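Local coordinates for protein putative acyl-CoA thioester hydrolase YbhC (PDB 3GRH) that is an outer-membrane lipoprotein of the pectinesterase family, a putative acyl-CoA thioesterase that neither binds pectin nor has pectinesterase activity, at residues Glu294-Asn299 against Arg327-Gly332; Glu276-Ile281 against Ser300-Glu305; Ser357-Gly362 against Tyr407-Val412; Val335-Arg340 against Gly362-Lys367. All coordinates share one frame; numbering follows the deposited sequence.

Contact 1: Glu294-Asn299 against Arg327-Gly332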
loop_
_atom_site.group_PDB
_atom_site.type_symbol
_atom_site.label_atom_id
_atom_site.label_comp_id
_atom_site.label_asym_id
_atom_site.label_seq_id
_atom_site.Cartn_x
_atom_site.Cartn_y
_atom_site.Cartn_z
ATOM N N GLU A 294 5.369 4.655 9.446
ATOM C CA GLU A 294 4.942 6.039 9.598
ATOM C C GLU A 294 4.217 6.491 8.375
ATOM O O GLU A 294 4.653 6.295 7.228
ATOM C CB GLU A 294 6.151 6.951 9.803
ATOM C CG GLU A 294 5.758 8.411 9.957
ATOM C CD GLU A 294 6.889 9.386 10.286
ATOM O OE1 GLU A 294 8.064 9.012 10.546
ATOM O OE2 GLU A 294 6.583 10.594 10.258
ATOM N N PHE A 295 3.044 7.055 8.587
ATOM C CA PHE A 295 2.243 7.629 7.534
ATOM C C PHE A 295 2.219 9.145 7.705
ATOM O O PHE A 295 1.919 9.645 8.790
ATOM C CB PHE A 295 0.834 7.085 7.611
ATOM C CG PHE A 295 0.726 5.610 7.478
ATOM C CD1 PHE A 295 0.494 5.060 6.299
ATOM C CD2 PHE A 295 0.781 4.813 8.580
ATOM C CE1 PHE A 295 0.349 3.664 6.219
ATOM C CE2 PHE A 295 0.732 3.447 8.483
ATOM C CZ PHE A 295 0.513 2.889 7.250
ATOM N N ARG A 296 2.616 9.868 6.662
ATOM C CA ARG A 296 2.679 11.351 6.715
ATOM C C ARG A 296 1.792 11.919 5.647
ATOM O O ARG A 296 1.922 11.596 4.436
ATOM C CB ARG A 296 4.098 11.858 6.513
ATOM C CG ARG A 296 4.226 13.377 6.390
ATOM C CD ARG A 296 4.437 14.014 7.743
ATOM N NE ARG A 296 5.646 13.466 8.388
ATOM C CZ ARG A 296 6.171 13.870 9.543
ATOM N NH1 ARG A 296 5.650 14.888 10.247
ATOM N NH2 ARG A 296 7.252 13.253 9.994
ATOM N N VAL A 297 0.865 12.772 6.099
ATOM C CA VAL A 297 0.056 13.563 5.188
ATOM C C VAL A 297 0.720 14.878 4.910
ATOM O O VAL A 297 1.045 15.593 5.881
ATOM C CB VAL A 297 -1.345 13.816 5.776
ATOM C CG1 VAL A 297 -2.109 14.846 4.865
ATOM C CG2 VAL A 297 -2.093 12.557 5.855
ATOM N N VAL A 298 0.890 15.223 3.630
ATOM C CA VAL A 298 1.507 16.498 3.217
ATOM C C VAL A 298 0.428 17.405 2.685
ATOM O O VAL A 298 -0.580 16.922 2.165
ATOM C CB VAL A 298 2.652 16.322 2.227
ATOM C CG1 VAL A 298 3.773 15.509 2.872
ATOM C CG2 VAL A 298 2.189 15.604 0.948
ATOM N N ASN A 299 0.607 18.716 2.818
ATOM C CA ASN A 299 -0.406 19.638 2.313
ATOM C C ASN A 299 0.159 20.639 1.291
ATOM O O ASN A 299 -0.429 21.703 1.073
ATOM C CB ASN A 299 -1.116 20.376 3.451
ATOM C CG ASN A 299 -0.234 21.347 4.141
ATOM O OD1 ASN A 299 1.001 21.283 4.038
ATOM N ND2 ASN A 299 -0.846 22.239 4.925
ATOM N N ARG A 327 2.493 5.120 13.235
ATOM C CA ARG A 327 2.555 6.545 13.584
ATOM C C ARG A 327 1.903 7.294 12.435
ATOM O O ARG A 327 2.159 7.029 11.295
ATOM C CB ARG A 327 3.987 7.018 13.820
ATOM C CG ARG A 327 4.565 6.411 15.000
ATOM C CD ARG A 327 5.997 6.921 15.163
ATOM N NE ARG A 327 6.901 6.307 14.195
ATOM C CZ ARG A 327 7.953 6.904 13.627
ATOM N NH1 ARG A 327 8.250 8.160 13.891
ATOM N NH2 ARG A 327 8.734 6.219 12.803
ATOM N N PHE A 328 1.005 8.199 12.754
ATOM C CA PHE A 328 0.275 8.972 11.772
ATOM C C PHE A 328 0.455 10.473 12.054
ATOM O O PHE A 328 0.222 10.923 13.152
ATOM C CB PHE A 328 -1.230 8.661 11.856
ATOM C CG PHE A 328 -1.575 7.250 11.492
ATOM C CD1 PHE A 328 -1.913 6.907 10.224
ATOM C CD2 PHE A 328 -1.454 6.245 12.397
ATOM C CE1 PHE A 328 -2.168 5.594 9.844
ATOM C CE2 PHE A 328 -1.730 4.947 12.000
ATOM C CZ PHE A 328 -2.092 4.609 10.777
ATOM N N ASN A 329 0.964 11.206 11.097
ATOM C CA ASN A 329 1.261 12.637 11.248
ATOM C C ASN A 329 0.675 13.436 10.111
ATOM O O ASN A 329 0.828 13.082 8.967
ATOM C CB ASN A 329 2.766 12.792 11.301
ATOM C CG ASN A 329 3.389 12.198 12.565
ATOM O OD1 ASN A 329 2.935 12.534 13.659
ATOM N ND2 ASN A 329 4.421 11.348 12.435
ATOM N N ALA A 330 0.020 14.540 10.419
ATOM C CA ALA A 330 -0.507 15.438 9.353
ATOM C C ALA A 330 -0.212 16.898 9.649
ATOM O O ALA A 330 -0.223 17.267 10.790
ATOM C CB ALA A 330 -1.969 15.249 9.218
ATOM N N PHE A 331 0.065 17.672 8.604
ATOM C CA PHE A 331 0.399 19.127 8.752
ATOM C C PHE A 331 -0.779 20.017 9.206
ATOM O O PHE A 331 -0.907 20.291 10.393
ATOM C CB PHE A 331 1.027 19.688 7.457
ATOM C CG PHE A 331 2.374 19.110 7.150
ATOM C CD1 PHE A 331 2.478 17.986 6.368
ATOM C CD2 PHE A 331 3.529 19.644 7.703
ATOM C CE1 PHE A 331 3.712 17.415 6.095
ATOM C CE2 PHE A 331 4.774 19.066 7.443
ATOM C CZ PHE A 331 4.862 17.963 6.635
ATOM N N GLY A 332 -1.592 20.473 8.256
ATOM C CA GLY A 332 -2.729 21.372 8.470
ATOM C C GLY A 332 -3.544 21.354 9.762
ATOM O O GLY A 332 -3.198 20.686 10.745
#

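Contact 2: Glu276-Ile281 against Ser300-Glu305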
loop_
_atom_site.group_PDB
_atom_site.type_symbol
_atom_site.label_atom_id
_atom_site.label_comp_id
_atom_site.label_asym_id
_atom_site.label_seq_id
_atom_site.Cartn_x
_atom_site.Cartn_y
_atom_site.Cartn_z
ATOM N N GLU A 276 4.216 8.547 2.347
ATOM C CA GLU A 276 3.815 9.983 2.329
ATOM C C GLU A 276 2.844 10.188 1.175
ATOM O O GLU A 276 2.994 9.615 0.105
ATOM C CB GLU A 276 5.065 10.809 2.075
ATOM C CG GLU A 276 4.903 12.291 2.059
ATOM C CD GLU A 276 6.238 12.985 2.009
ATOM O OE1 GLU A 276 7.032 12.912 3.007
ATOM O OE2 GLU A 276 6.494 13.678 0.976
ATOM N N GLY A 277 1.837 11.003 1.407
ATOM C CA GLY A 277 0.944 11.424 0.359
ATOM C C GLY A 277 -0.087 12.374 0.889
ATOM O O GLY A 277 0.076 12.957 1.953
ATOM N N ASP A 278 -1.152 12.538 0.111
ATOM C CA ASP A 278 -2.287 13.332 0.578
ATOM C C ASP A 278 -3.639 12.626 0.493
ATOM O O ASP A 278 -4.237 12.298 1.510
ATOM C CB ASP A 278 -2.311 14.752 -0.056
ATOM C CG ASP A 278 -2.097 14.785 -1.560
ATOM O OD1 ASP A 278 -2.615 13.934 -2.328
ATOM O OD2 ASP A 278 -1.476 15.798 -2.004
ATOM N N VAL A 279 -4.107 12.373 -0.710
ATOM C CA VAL A 279 -5.428 11.783 -0.973
ATOM C C VAL A 279 -5.271 10.309 -1.307
ATOM O O VAL A 279 -4.619 9.907 -2.240
ATOM C CB VAL A 279 -6.067 12.509 -2.138
ATOM C CG1 VAL A 279 -7.369 11.827 -2.610
ATOM C CG2 VAL A 279 -6.331 13.957 -1.728
ATOM N N ASP A 280 -5.887 9.473 -0.489
ATOM C CA ASP A 280 -5.894 8.026 -0.658
ATOM C C ASP A 280 -4.494 7.491 -0.754
ATOM O O ASP A 280 -4.154 6.816 -1.742
ATOM C CB ASP A 280 -6.788 7.673 -1.850
ATOM C CG ASP A 280 -8.225 8.158 -1.704
ATOM O OD1 ASP A 280 -8.723 8.432 -0.601
ATOM O OD2 ASP A 280 -8.949 8.239 -2.773
ATOM N N ILE A 281 -3.717 7.708 0.301
ATOM C CA ILE A 281 -2.321 7.410 0.295
ATOM C C ILE A 281 -2.108 5.905 0.122
ATOM O O ILE A 281 -1.188 5.497 -0.546
ATOM C CB ILE A 281 -1.688 7.935 1.547
ATOM C CG1 ILE A 281 -1.944 9.444 1.738
ATOM C CG2 ILE A 281 -0.196 7.614 1.575
ATOM C CD1 ILE A 281 -1.424 9.891 3.079
ATOM N N SER A 300 1.212 20.228 0.582
ATOM C CA SER A 300 1.855 21.075 -0.422
ATOM C C SER A 300 1.086 21.110 -1.755
ATOM O O SER A 300 1.181 22.107 -2.545
ATOM C CB SER A 300 3.291 20.629 -0.652
ATOM O OG SER A 300 3.386 19.233 -0.649
ATOM N N ARG A 301 0.334 20.059 -2.046
ATOM C CA ARG A 301 -0.409 20.016 -3.298
ATOM C C ARG A 301 -1.867 20.410 -3.056
ATOM O O ARG A 301 -2.477 21.146 -3.842
ATOM C CB ARG A 301 -0.346 18.622 -3.949
ATOM C CG ARG A 301 -1.003 18.544 -5.282
ATOM C CD ARG A 301 -1.096 17.129 -5.711
ATOM N NE ARG A 301 -2.007 16.317 -4.884
ATOM C CZ ARG A 301 -3.246 15.993 -5.227
ATOM N NH1 ARG A 301 -3.772 16.471 -6.362
ATOM N NH2 ARG A 301 -3.978 15.211 -4.451
ATOM N N THR A 302 -2.425 19.912 -1.959
ATOM C CA THR A 302 -3.813 20.208 -1.585
ATOM C C THR A 302 -3.897 20.495 -0.115
ATOM O O THR A 302 -3.217 19.859 0.712
ATOM C CB THR A 302 -4.830 19.119 -2.026
ATOM O OG1 THR A 302 -6.154 19.466 -1.565
ATOM C CG2 THR A 302 -4.495 17.777 -1.515
ATOM N N GLN A 303 -4.677 21.523 0.205
ATOM C CA GLN A 303 -4.915 21.854 1.577
ATOM C C GLN A 303 -6.346 21.541 1.989
ATOM O O GLN A 303 -6.754 21.803 3.140
ATOM C CB GLN A 303 -4.612 23.341 1.789
ATOM C CG GLN A 303 -3.161 23.635 1.684
ATOM C CD GLN A 303 -2.720 24.676 2.693
ATOM O OE1 GLN A 303 -3.435 25.640 2.967
ATOM N NE2 GLN A 303 -1.530 24.473 3.265
ATOM N N GLN A 304 -7.142 21.026 1.064
ATOM C CA GLN A 304 -8.579 20.877 1.327
ATOM C C GLN A 304 -9.005 19.504 1.846
ATOM O O GLN A 304 -10.110 19.354 2.384
ATOM C CB GLN A 304 -9.423 21.159 0.073
ATOM C CG GLN A 304 -8.928 20.597 -1.260
ATOM C CD GLN A 304 -9.653 21.224 -2.460
ATOM O OE1 GLN A 304 -9.025 21.575 -3.479
ATOM N NE2 GLN A 304 -10.980 21.398 -2.333
ATOM N N GLU A 305 -8.178 18.504 1.623
ATOM C CA GLU A 305 -8.565 17.144 1.947
ATOM C C GLU A 305 -7.357 16.248 1.984
ATOM O O GLU A 305 -6.331 16.537 1.356
ATOM C CB GLU A 305 -9.536 16.613 0.902
ATOM C CG GLU A 305 -8.902 16.562 -0.525
ATOM C CD GLU A 305 -9.915 16.186 -1.621
ATOM O OE1 GLU A 305 -10.957 15.564 -1.311
ATOM O OE2 GLU A 305 -9.649 16.534 -2.814
HETATM O O HOH W 1 -0.693 17.793 -0.583
#

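Contact 3: Ser357-Gly362 against Tyr407-Val412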
loop_
_atom_site.group_PDB
_atom_site.type_symbol
_atom_site.label_atom_id
_atom_site.label_comp_id
_atom_site.label_asym_id
_atom_site.label_seq_id
_atom_site.Cartn_x
_atom_site.Cartn_y
_atom_site.Cartn_z
ATOM N N SER A 357 -1.640 2.417 17.742
ATOM C CA SER A 357 -0.935 3.385 16.966
ATOM C C SER A 357 -1.023 4.789 17.528
ATOM O O SER A 357 -1.931 5.122 18.260
ATOM C CB SER A 357 -1.442 3.369 15.534
ATOM O OG SER A 357 -1.031 2.138 14.906
ATOM N N ALA A 358 -0.040 5.618 17.192
ATOM C CA ALA A 358 0.002 6.997 17.657
ATOM C C ALA A 358 -0.613 7.837 16.523
ATOM O O ALA A 358 -0.122 7.773 15.399
ATOM C CB ALA A 358 1.457 7.440 17.903
ATOM N N ILE A 359 -1.636 8.624 16.814
ATOM C CA ILE A 359 -2.270 9.571 15.859
ATOM C C ILE A 359 -2.042 10.976 16.354
ATOM O O ILE A 359 -2.452 11.352 17.422
ATOM C CB ILE A 359 -3.765 9.289 15.690
ATOM C CG1 ILE A 359 -3.969 7.847 15.281
ATOM C CG2 ILE A 359 -4.342 10.175 14.598
ATOM C CD1 ILE A 359 -5.376 7.394 15.279
ATOM N N ASN A 360 -1.307 11.749 15.611
ATOM C CA ASN A 360 -0.681 12.880 16.249
ATOM C C ASN A 360 -1.474 14.027 15.782
ATOM O O ASN A 360 -2.692 13.909 15.501
ATOM C CB ASN A 360 0.851 12.892 15.994
ATOM C CG ASN A 360 1.573 11.728 16.729
ATOM O OD1 ASN A 360 1.379 11.516 17.950
ATOM N ND2 ASN A 360 2.269 10.874 15.943
ATOM N N GLU A 361 -0.871 15.202 15.770
ATOM C CA GLU A 361 -1.638 16.337 15.436
ATOM C C GLU A 361 -1.965 16.302 13.953
ATOM O O GLU A 361 -1.354 15.564 13.130
ATOM C CB GLU A 361 -0.918 17.643 15.833
ATOM C CG GLU A 361 -1.887 18.829 16.110
ATOM C CD GLU A 361 -2.841 18.643 17.318
ATOM O OE1 GLU A 361 -3.168 17.485 17.675
ATOM O OE2 GLU A 361 -3.258 19.682 17.926
ATOM N N GLY A 362 -3.011 17.045 13.653
ATOM C CA GLY A 362 -3.380 17.390 12.319
ATOM C C GLY A 362 -4.589 16.699 11.785
ATOM O O GLY A 362 -4.963 16.972 10.669
ATOM N N TYR A 407 -8.743 0.629 17.508
ATOM C CA TYR A 407 -8.563 -0.015 18.819
ATOM C C TYR A 407 -7.277 0.408 19.525
ATOM O O TYR A 407 -6.197 0.345 18.937
ATOM C CB TYR A 407 -8.537 -1.523 18.652
ATOM C CG TYR A 407 -8.330 -2.300 19.921
ATOM C CD1 TYR A 407 -9.297 -2.340 20.884
ATOM C CD2 TYR A 407 -7.153 -3.029 20.127
ATOM C CE1 TYR A 407 -9.131 -3.067 22.023
ATOM C CE2 TYR A 407 -6.963 -3.711 21.291
ATOM C CZ TYR A 407 -7.981 -3.757 22.208
ATOM O OH TYR A 407 -7.777 -4.472 23.368
ATOM N N ASN A 408 -7.412 0.955 20.742
ATOM C CA ASN A 408 -6.213 1.214 21.577
ATOM C C ASN A 408 -5.175 2.177 20.953
ATOM O O ASN A 408 -3.965 2.002 21.090
ATOM C CB ASN A 408 -5.545 -0.111 21.921
ATOM C CG ASN A 408 -4.664 0.008 23.123
ATOM O OD1 ASN A 408 -5.004 0.697 24.091
ATOM N ND2 ASN A 408 -3.492 -0.635 23.086
ATOM N N ASN A 409 -5.671 3.230 20.324
ATOM C CA ASN A 409 -4.758 4.236 19.764
ATOM C C ASN A 409 -4.509 5.322 20.778
ATOM O O ASN A 409 -5.281 5.494 21.734
ATOM C CB ASN A 409 -5.266 4.785 18.462
ATOM C CG ASN A 409 -5.440 3.721 17.390
ATOM O OD1 ASN A 409 -6.444 3.717 16.629
ATOM N ND2 ASN A 409 -4.466 2.898 17.226
ATOM N N ARG A 410 -3.443 6.070 20.541
ATOM C CA ARG A 410 -2.985 7.122 21.437
ATOM C C ARG A 410 -2.575 8.331 20.621
ATOM O O ARG A 410 -2.628 8.329 19.408
ATOM C CB ARG A 410 -1.832 6.622 22.266
ATOM C CG ARG A 410 -0.595 6.312 21.513
ATOM C CD ARG A 410 0.389 5.538 22.364
ATOM N NE ARG A 410 1.675 5.408 21.699
ATOM C CZ ARG A 410 1.922 4.449 20.817
ATOM N NH1 ARG A 410 1.028 3.516 20.589
ATOM N NH2 ARG A 410 3.075 4.414 20.190
ATOM N N GLY A 411 -2.196 9.397 21.310
ATOM C CA GLY A 411 -1.909 10.626 20.592
ATOM C C GLY A 411 -3.068 11.594 20.637
ATOM O O GLY A 411 -4.206 11.228 20.890
ATOM N N VAL A 412 -2.778 12.861 20.409
ATOM C CA VAL A 412 -3.802 13.895 20.432
ATOM C C VAL A 412 -4.924 13.588 19.437
ATOM O O VAL A 412 -6.075 13.926 19.668
ATOM C CB VAL A 412 -3.204 15.278 20.088
ATOM C CG1 VAL A 412 -4.261 16.316 20.212
ATOM C CG2 VAL A 412 -2.009 15.595 20.983
HETATM O O HOH W 2 -0.022 13.287 19.858
#

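Contact 4: Val335-Arg340 against Gly362-Lys367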
loop_
_atom_site.group_PDB
_atom_site.type_symbol
_atom_site.label_atom_id
_atom_site.label_comp_id
_atom_site.label_asym_id
_atom_site.label_seq_id
_atom_site.Cartn_x
_atom_site.Cartn_y
_atom_site.Cartn_z
ATOM N N VAL A 335 -7.713 18.962 8.996
ATOM C CA VAL A 335 -8.330 18.673 7.713
ATOM C C VAL A 335 -8.237 17.173 7.422
ATOM O O VAL A 335 -9.212 16.531 7.021
ATOM C CB VAL A 335 -7.624 19.497 6.643
ATOM C CG1 VAL A 335 -7.790 18.906 5.180
ATOM C CG2 VAL A 335 -8.075 20.936 6.809
ATOM N N ALA A 336 -7.052 16.632 7.684
ATOM C CA ALA A 336 -6.729 15.237 7.315
ATOM C C ALA A 336 -7.629 14.213 8.009
ATOM O O ALA A 336 -7.987 14.311 9.149
ATOM C CB ALA A 336 -5.289 14.953 7.647
ATOM N N GLN A 337 -7.957 13.178 7.261
ATOM C CA GLN A 337 -8.760 12.094 7.765
ATOM C C GLN A 337 -8.053 10.759 7.610
ATOM O O GLN A 337 -7.140 10.617 6.845
ATOM C CB GLN A 337 -10.110 12.127 7.038
ATOM C CG GLN A 337 -10.986 13.224 7.553
ATOM C CD GLN A 337 -12.222 13.487 6.687
ATOM O OE1 GLN A 337 -12.076 13.813 5.495
ATOM N NE2 GLN A 337 -13.393 13.423 7.272
ATOM N N LEU A 338 -8.458 9.765 8.415
ATOM C CA LEU A 338 -7.791 8.457 8.424
ATOM C C LEU A 338 -8.140 7.658 7.224
ATOM O O LEU A 338 -7.367 6.753 6.809
ATOM C CB LEU A 338 -8.114 7.725 9.676
ATOM C CG LEU A 338 -7.653 8.323 10.983
ATOM C CD1 LEU A 338 -8.249 7.477 12.122
ATOM C CD2 LEU A 338 -6.142 8.337 10.992
ATOM N N GLY A 339 -9.306 7.917 6.595
ATOM C CA GLY A 339 -9.615 7.133 5.432
ATOM C C GLY A 339 -11.011 7.328 4.883
ATOM O O GLY A 339 -11.793 8.118 5.398
ATOM N N ARG A 340 -11.312 6.558 3.853
ATOM C CA ARG A 340 -12.658 6.514 3.214
ATOM C C ARG A 340 -12.677 5.268 2.373
ATOM O O ARG A 340 -11.661 4.719 1.970
ATOM C CB ARG A 340 -12.979 7.710 2.351
ATOM C CG ARG A 340 -11.982 7.947 1.270
ATOM C CD ARG A 340 -12.323 9.199 0.514
ATOM N NE ARG A 340 -11.405 9.461 -0.587
ATOM C CZ ARG A 340 -11.559 10.451 -1.464
ATOM N NH1 ARG A 340 -12.585 11.306 -1.390
ATOM N NH2 ARG A 340 -10.689 10.591 -2.447
ATOM N N GLY A 362 -3.011 17.045 13.653
ATOM C CA GLY A 362 -3.380 17.390 12.319
ATOM C C GLY A 362 -4.589 16.699 11.785
ATOM O O GLY A 362 -4.963 16.972 10.669
ATOM N N PHE A 363 -5.122 15.736 12.501
ATOM C CA PHE A 363 -6.289 14.995 12.013
ATOM C C PHE A 363 -7.617 15.555 12.482
ATOM O O PHE A 363 -7.690 16.209 13.524
ATOM C CB PHE A 363 -6.184 13.513 12.350
ATOM C CG PHE A 363 -5.088 12.834 11.617
ATOM C CD1 PHE A 363 -5.328 12.280 10.388
ATOM C CD2 PHE A 363 -3.828 12.778 12.132
ATOM C CE1 PHE A 363 -4.265 11.703 9.685
ATOM C CE2 PHE A 363 -2.798 12.211 11.448
ATOM C CZ PHE A 363 -3.020 11.675 10.229
ATOM N N ASN A 364 -8.677 15.255 11.730
ATOM C CA ASN A 364 -10.043 15.604 12.092
ATOM C C ASN A 364 -10.536 14.604 13.114
ATOM O O ASN A 364 -10.821 13.478 12.761
ATOM C CB ASN A 364 -10.923 15.566 10.842
ATOM C CG ASN A 364 -12.357 16.059 11.093
ATOM O OD1 ASN A 364 -12.895 15.964 12.193
ATOM N ND2 ASN A 364 -12.979 16.576 10.036
ATOM N N THR A 365 -10.552 14.980 14.383
ATOM C CA THR A 365 -10.827 13.983 15.404
ATOM C C THR A 365 -12.294 13.696 15.558
ATOM O O THR A 365 -12.629 12.604 16.030
ATOM C CB THR A 365 -10.244 14.364 16.764
ATOM O OG1 THR A 365 -10.820 15.607 17.177
ATOM C CG2 THR A 365 -8.729 14.480 16.678
ATOM N N ALA A 366 -13.149 14.657 15.180
ATOM C CA ALA A 366 -14.611 14.505 15.190
ATOM C C ALA A 366 -15.162 13.645 14.052
ATOM O O ALA A 366 -16.147 12.907 14.248
ATOM C CB ALA A 366 -15.271 15.854 15.167
ATOM N N LYS A 367 -14.531 13.698 12.884
ATOM C CA LYS A 367 -14.946 12.889 11.763
ATOM C C LYS A 367 -13.705 12.323 11.063
ATOM O O LYS A 367 -13.241 12.801 10.042
ATOM C CB LYS A 367 -15.749 13.703 10.787
ATOM C CG LYS A 367 -17.065 14.147 11.296
ATOM C CD LYS A 367 -17.892 14.698 10.172
ATOM C CE LYS A 367 -19.355 14.818 10.579
ATOM N NZ LYS A 367 -19.537 14.756 12.068
HETATM O O HOH W 3 -11.870 17.189 7.413
HETATM O O HOH W 4 -4.757 18.380 8.530
#

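Contact 1: Glu294-Asn299 against Arg327-Gly332
Phe295 and Phe328 lie side by side on adjacent strands and point the same way, their ring planes only 6° apart. The rings are slid past one another and barely overlap: the centroids are 4.8 Å apart, and Phe295 CD2 comes within 3.3 Å of Phe328 CE1, over one face of the Phe328 ring. CG stands anti to the carbonyl carbon in both (chi1 -60° in Phe295), and this shared torsion turns the two rings alike. Phe290 and Phe309 add edge-to-face contacts to Phe295, where flat apolar groups suit the buried face. Val297 and Ala330 continue that face, meeting through their CB atoms.

Stacking of like residues on successive coils is characteristic of the parallel beta-helix of the pectinesterase family. Here strands 294-297 and 327-330 run parallel and in register, joined by three backbone bonds, among them Phe295 N to Arg327 O at 2.8 Å.

The other face carries polar chains. Glu294, extended beyond CG, sets its carboxylate between two arginines. OE2 forms a salt bridge with Arg296 NH2 at 2.8 Å, whereas OE1 lies 3.5 Å from Arg327 NH1, well out of that guanidinium plane, so charge alone links them. Asn329 crosses Glu294 at about a right angle and donates from ND2 to OE2 (3.2 Å), meeting the carboxylate from 55° above its plane; its OD1 is taken by Asn360 ND2 on the next coil. Arg296, bent at chi2 and chi3, folds its guanidinium back so that Asn329 CB sits over one face, 3.7 Å from Arg296 NH1.

Contact 2: Glu276-Ile281 against Ser300-Glu305
Arg301 grips Asp278 side-on, with one nitrogen for each carboxylate oxygen. Its NH2 donates to Asp278 OD1 at 2.8 Å and its NE to Asp278 OD2 at 3.0 Å, the latter on the syn lone pair. The pairing is not flat: carboxylate and guanidinium planes are 48° apart, and NH2 reaches OD1 from above the carboxylate plane. A bend at chi3 turns the arginine's end toward the aspartate, while NH1 bonds to the carbonyl oxygens of Asp219 and Gly221, so the buried guanidinium is held from several directions.

Further hydrogen bonds fix the carboxylate. With CG between the backbone N and the carbonyl carbon (chi1 47°), Asp278 curls back to take Val279 N on the anti lone pair of OD1, at 2.7 Å. A water donates to Asp278 OD2 at 2.6 Å and accepts from Arg301 N at 2.9 Å. In segment 300-305, Gln304 N bonds to Thr302 OG1 at 3.2 Å, an ST turn that shapes the loop.

Aliphatic groups pack beside the charged pair. Val279 CG2 lies at the edge of the guanidinium, 3.8 Å from Arg301 NH2, and 3.9 Å from Glu305 CG. Thr302 CG2 leans against the carboxylate of Asp278.

The salt bridge thus ties a loop to the turn leading into Asp280, the predicted nucleophile, which pairs with Arg340, probably a substrate-binding residue, at the position of the active site in the beta-helix of the pectinesterase family.

Contact 3: Ser357-Gly362 against Tyr407-Val412
Arg410 carries CG between its backbone N and carbonyl carbon (chi1 66°) and then runs extended to NE, which swings its guanidinium across Ala358; the methyl CB lies over one face of it, 4.1 Å from NH2. Glu361 takes a different course: a bend at chi2 (64°) turns its carboxylate back to Val412, where Glu361 OE1 comes to 3.0 Å from Val412 CG1, a tight contact without a hydrogen bond. Ile359 reaches over with its CD1 to within 4.1 Å of Asn409 CB, an apolar branch suited to the buried side.

Beneath these chains the backbones run roughly alongside, their directions 14° apart, and make a single bridge. Arg410 N donates to Ser357 O at 2.9 Å, and Ile359 N donates to Arg410 O at 2.8 Å. Gly411 follows with its CA only 3.3 Å from Ile359 O; lacking a side chain and having a positive phi, glycine suits this close passage.

A water extends the seam, donating to Asn360 OD1 at 3.0 Å and accepting from Val412 N at 2.8 Å. Asn360 ND2 bonds to Asn329 OD1 on the preceding coil of the beta-helix. Ser357 OG bonds to Arg355 O and, one coil back, to Ser326 N.

Segment 407-412, not a regular strand, thus bonds Ser357 O and Ile359 N on the side turned away from strand 327-330, while the water and the charged Arg410 and Glu361 suit the solvent-facing side.

Contact 4: Val335-Arg340 against Gly362-Lys367
Phe363 packs against Ala336 and Leu338, at the corner the chain turns at Leu338, joining two successive coils of the beta-helix. The apolar part of the contact centres on its ring: Ala336 CB lies 3.8 Å from Phe363 CD1, and Leu338 CD2 approaches Phe363 CE1 at 4.1 Å, the leucine and phenylalanine side chains crossing at about a right angle. Small and branched aliphatic groups suit this buried corner, where Phe328 and Val308 also touch the ring.

Hydrogen bonds join the two segments on the more polar side. Asn364 N donates to Ala336 O at 2.8 Å. Gln337, its chain extended beyond CG, runs beside Asn364 with the two amide planes 18° apart, and its length lets NE2 reach Lys367 O at 2.8 Å. Asn364, with CG anti to its backbone N (chi1 -174°), holds its own loop together in an Asx motif: OD1 accepts from Lys367 N, which comes from above the carbonyl plane.

Two waters complete the seam. One accepts from Ala336 N and donates to Gly362 O at 2.6 Å; the other accepts from Asn364 ND2 at 2.9 Å and donates to Val335 O at 2.8 Å.

How the contacts relate
Followed from the N terminus, the chain opens contact 2 at 276-281 and contact 1 at 294-299; contact 2 closes at 300-305 before contact 1 closes at 327-332, so the two cross. Contact 4 then opens at 335-340 and contact 3 at 357-362. Segment 362-367 closes contact 4 while contact 3 stays open until 407-412, so these also cross, sharing Gly362. Neighbouring strands 274-277, 294-297, 327-330 and 358-359 carry contacts 2, 1 and 3 along one face of the helix toward its C-terminal end. Contacts 2 and 4 meet at the predicted active site through the Asp280-Arg340 salt bridge, and Ala330 packs on Ala336 between contacts 1 and 4.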